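Local coordinates for protein CopN (Chlamydia pneumoniae, PDB 4NRH) that probably acts as a gatekeeper of type III secretion, forming a complex with the chaperone Scc3 that directs the secretion of translocator proteins, at residues Lys246-Val251 against Leu298-Ile303. Numbering follows the deposited sequence.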
loop_
_atom_site.group_PDB
_atom_site.type_symbol
_atom_site.label_atom_id
_atom_site.label_comp_id
_atom_site.label_asym_id
_atom_site.label_seq_id
_atom_site.Cartn_x
_atom_site.Cartn_y
_atom_site.Cartn_z
ATOM N N LYS A 246 10.727 -21.019 -15.907
ATOM C CA LYS A 246 11.052 -20.727 -14.513
ATOM C C LYS A 246 9.827 -20.862 -13.614
ATOM O O LYS A 246 9.922 -21.359 -12.491
ATOM C CB LYS A 246 11.647 -19.324 -14.385
ATOM C CG LYS A 246 13.085 -19.217 -14.865
ATOM C CD LYS A 246 13.674 -17.853 -14.549
ATOM C CE LYS A 246 12.984 -16.757 -15.344
ATOM N NZ LYS A 246 13.594 -15.421 -15.097
ATOM N N VAL A 247 8.680 -20.410 -14.110
ATOM C CA VAL A 247 7.431 -20.509 -13.367
ATOM C C VAL A 247 7.031 -21.972 -13.184
ATOM O O VAL A 247 6.625 -22.383 -12.096
ATOM C CB VAL A 247 6.293 -19.743 -14.071
ATOM C CG1 VAL A 247 4.957 -20.039 -13.408
ATOM C CG2 VAL A 247 6.577 -18.249 -14.058
ATOM N N GLU A 248 7.158 -22.756 -14.252
ATOM C CA GLU A 248 6.821 -24.175 -14.203
ATOM C C GLU A 248 7.740 -24.927 -13.245
ATOM O O GLU A 248 7.286 -25.776 -12.477
ATOM C CB GLU A 248 6.900 -24.798 -15.600
ATOM C CG GLU A 248 6.588 -26.286 -15.627
ATOM C CD GLU A 248 6.743 -26.894 -17.007
ATOM O OE1 GLU A 248 6.997 -26.137 -17.968
ATOM O OE2 GLU A 248 6.615 -28.130 -17.131
ATOM N N ARG A 249 9.029 -24.606 -13.297
ATOM C CA ARG A 249 10.017 -25.247 -12.435
ATOM C C ARG A 249 9.747 -24.954 -10.963
ATOM O O ARG A 249 9.884 -25.832 -10.111
ATOM C CB ARG A 249 11.429 -24.788 -12.801
ATOM C CG ARG A 249 12.530 -25.565 -12.097
ATOM C CD ARG A 249 13.909 -25.078 -12.511
ATOM N NE ARG A 249 14.158 -23.712 -12.060
ATOM C CZ ARG A 249 15.346 -23.117 -12.094
ATOM N NH1 ARG A 249 16.404 -23.769 -12.558
ATOM N NH2 ARG A 249 15.477 -21.869 -11.663
ATOM N N GLU A 250 9.369 -23.713 -10.673
ATOM C CA GLU A 250 9.080 -23.294 -9.307
ATOM C C GLU A 250 7.880 -24.053 -8.747
ATOM O O GLU A 250 7.879 -24.470 -7.589
ATOM C CB GLU A 250 8.825 -21.786 -9.251
ATOM C CG GLU A 250 8.470 -21.261 -7.867
ATOM C CD GLU A 250 9.597 -21.439 -6.866
ATOM O OE1 GLU A 250 10.773 -21.461 -7.286
ATOM O OE2 GLU A 250 9.306 -21.560 -5.657
ATOM N N VAL A 251 6.859 -24.226 -9.582
ATOM C CA VAL A 251 5.663 -24.962 -9.194
ATOM C C VAL A 251 5.968 -26.443 -8.970
ATOM O O VAL A 251 5.479 -27.048 -8.015
ATOM C CB VAL A 251 4.552 -24.817 -10.257
ATOM C CG1 VAL A 251 3.404 -25.773 -9.975
ATOM C CG2 VAL A 251 4.051 -23.383 -10.301
ATOM N N LEU A 298 0.882 -23.158 -18.249
ATOM C CA LEU A 298 -0.290 -24.029 -18.263
ATOM C C LEU A 298 -0.404 -24.819 -19.564
ATOM O O LEU A 298 -0.709 -26.011 -19.551
ATOM C CB LEU A 298 -1.562 -23.208 -18.044
ATOM C CG LEU A 298 -1.892 -22.830 -16.601
ATOM C CD1 LEU A 298 -2.940 -21.732 -16.568
ATOM C CD2 LEU A 298 -2.372 -24.053 -15.838
ATOM N N ASP A 299 -0.161 -24.145 -20.682
ATOM C CA ASP A 299 -0.240 -24.775 -21.995
ATOM C C ASP A 299 0.846 -25.832 -22.179
ATOM O O ASP A 299 0.578 -26.928 -22.673
ATOM C CB ASP A 299 -0.140 -23.719 -23.098
ATOM C CG ASP A 299 -1.331 -22.780 -23.114
ATOM O OD1 ASP A 299 -2.420 -23.191 -22.658
ATOM O OD2 ASP A 299 -1.181 -21.633 -23.584
ATOM N N ALA A 300 2.069 -25.493 -21.785
ATOM C CA ALA A 300 3.204 -26.405 -21.888
ATOM C C ALA A 300 2.999 -27.667 -21.054
ATOM O O ALA A 300 3.368 -28.766 -21.471
ATOM C CB ALA A 300 4.486 -25.699 -21.469
ATOM N N VAL A 301 2.410 -27.499 -19.874
ATOM C CA VAL A 301 2.214 -28.601 -18.935
ATOM C C VAL A 301 1.164 -29.606 -19.412
ATOM O O VAL A 301 1.338 -30.817 -19.257
ATOM C CB VAL A 301 1.819 -28.067 -17.534
ATOM C CG1 VAL A 301 1.246 -29.175 -16.662
ATOM C CG2 VAL A 301 3.017 -27.421 -16.857
ATOM N N ASN A 302 0.095 -29.111 -20.029
ATOM C CA ASN A 302 -1.015 -29.976 -20.417
ATOM C C ASN A 302 -0.796 -30.682 -21.751
ATOM O O ASN A 302 -0.006 -30.240 -22.586
ATOM C CB ASN A 302 -2.314 -29.170 -20.472
ATOM C CG ASN A 302 -2.856 -28.843 -19.094
ATOM O OD1 ASN A 302 -3.433 -29.699 -18.422
ATOM N ND2 ASN A 302 -2.671 -27.600 -18.664
ATOM N N ILE A 303 -1.508 -31.790 -21.933
ATOM C CA ILE A 303 -1.326 -32.663 -23.087
ATOM C C ILE A 303 -1.964 -32.095 -24.350
ATOM O O ILE A 303 -3.188 -32.012 -24.456
ATOM C CB ILE A 303 -1.915 -34.060 -22.819
ATOM C CG1 ILE A 303 -1.611 -34.501 -21.385
ATOM C CG2 ILE A 303 -1.387 -35.065 -23.831
ATOM C CD1 ILE A 303 -2.278 -35.800 -20.990
#
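Glu-248 reaches from helix 244-255 to Val-301 and Ala-300 at the C-terminal end of helix 284-301. Its CB points toward the partner helix, and with CG anti to the backbone N (chi1 179°) and CD continuing the extended line, the chain spans the gap between the two backbones. Across that gap CA of Glu-248 lies 8.0 Å from CA of Val-301. CG of Glu-248 is the first atom to touch, 3.9 Å from CG2 of Val-301. CD of Glu-248 follows, 3.8 Å from CG2 of Val-301. At the carboxylate the oxygens part company: OE2 of Glu-248 rests 3.7 Å from CG2 of Val-301, while OE1 of Glu-248 comes no nearer than 4.3 Å to CB of Ala-300. All these contacts are van der Waals; the charge is met within the glutamate's own helix, where OE2 forms a salt bridge with NE of Arg-252. One turn back from the helix end, O of Leu-298 accepts two hydrogen bonds from Asn-302, the first residue to leave helical geometry: backbone N at 3.2 Å and side-chain ND2 at 2.7 Å, from opposite faces of the carbonyl plane. The contact is thus a small van der Waals one at the surface, burying 91 Å² over both sides, in the all-helical C-terminal part of CopN. Side chains of both helices pack on helix 259-272, Val-247 and Leu-298 both touching Leu-266, while helix 226-237 meets Val-247 through Ile-236.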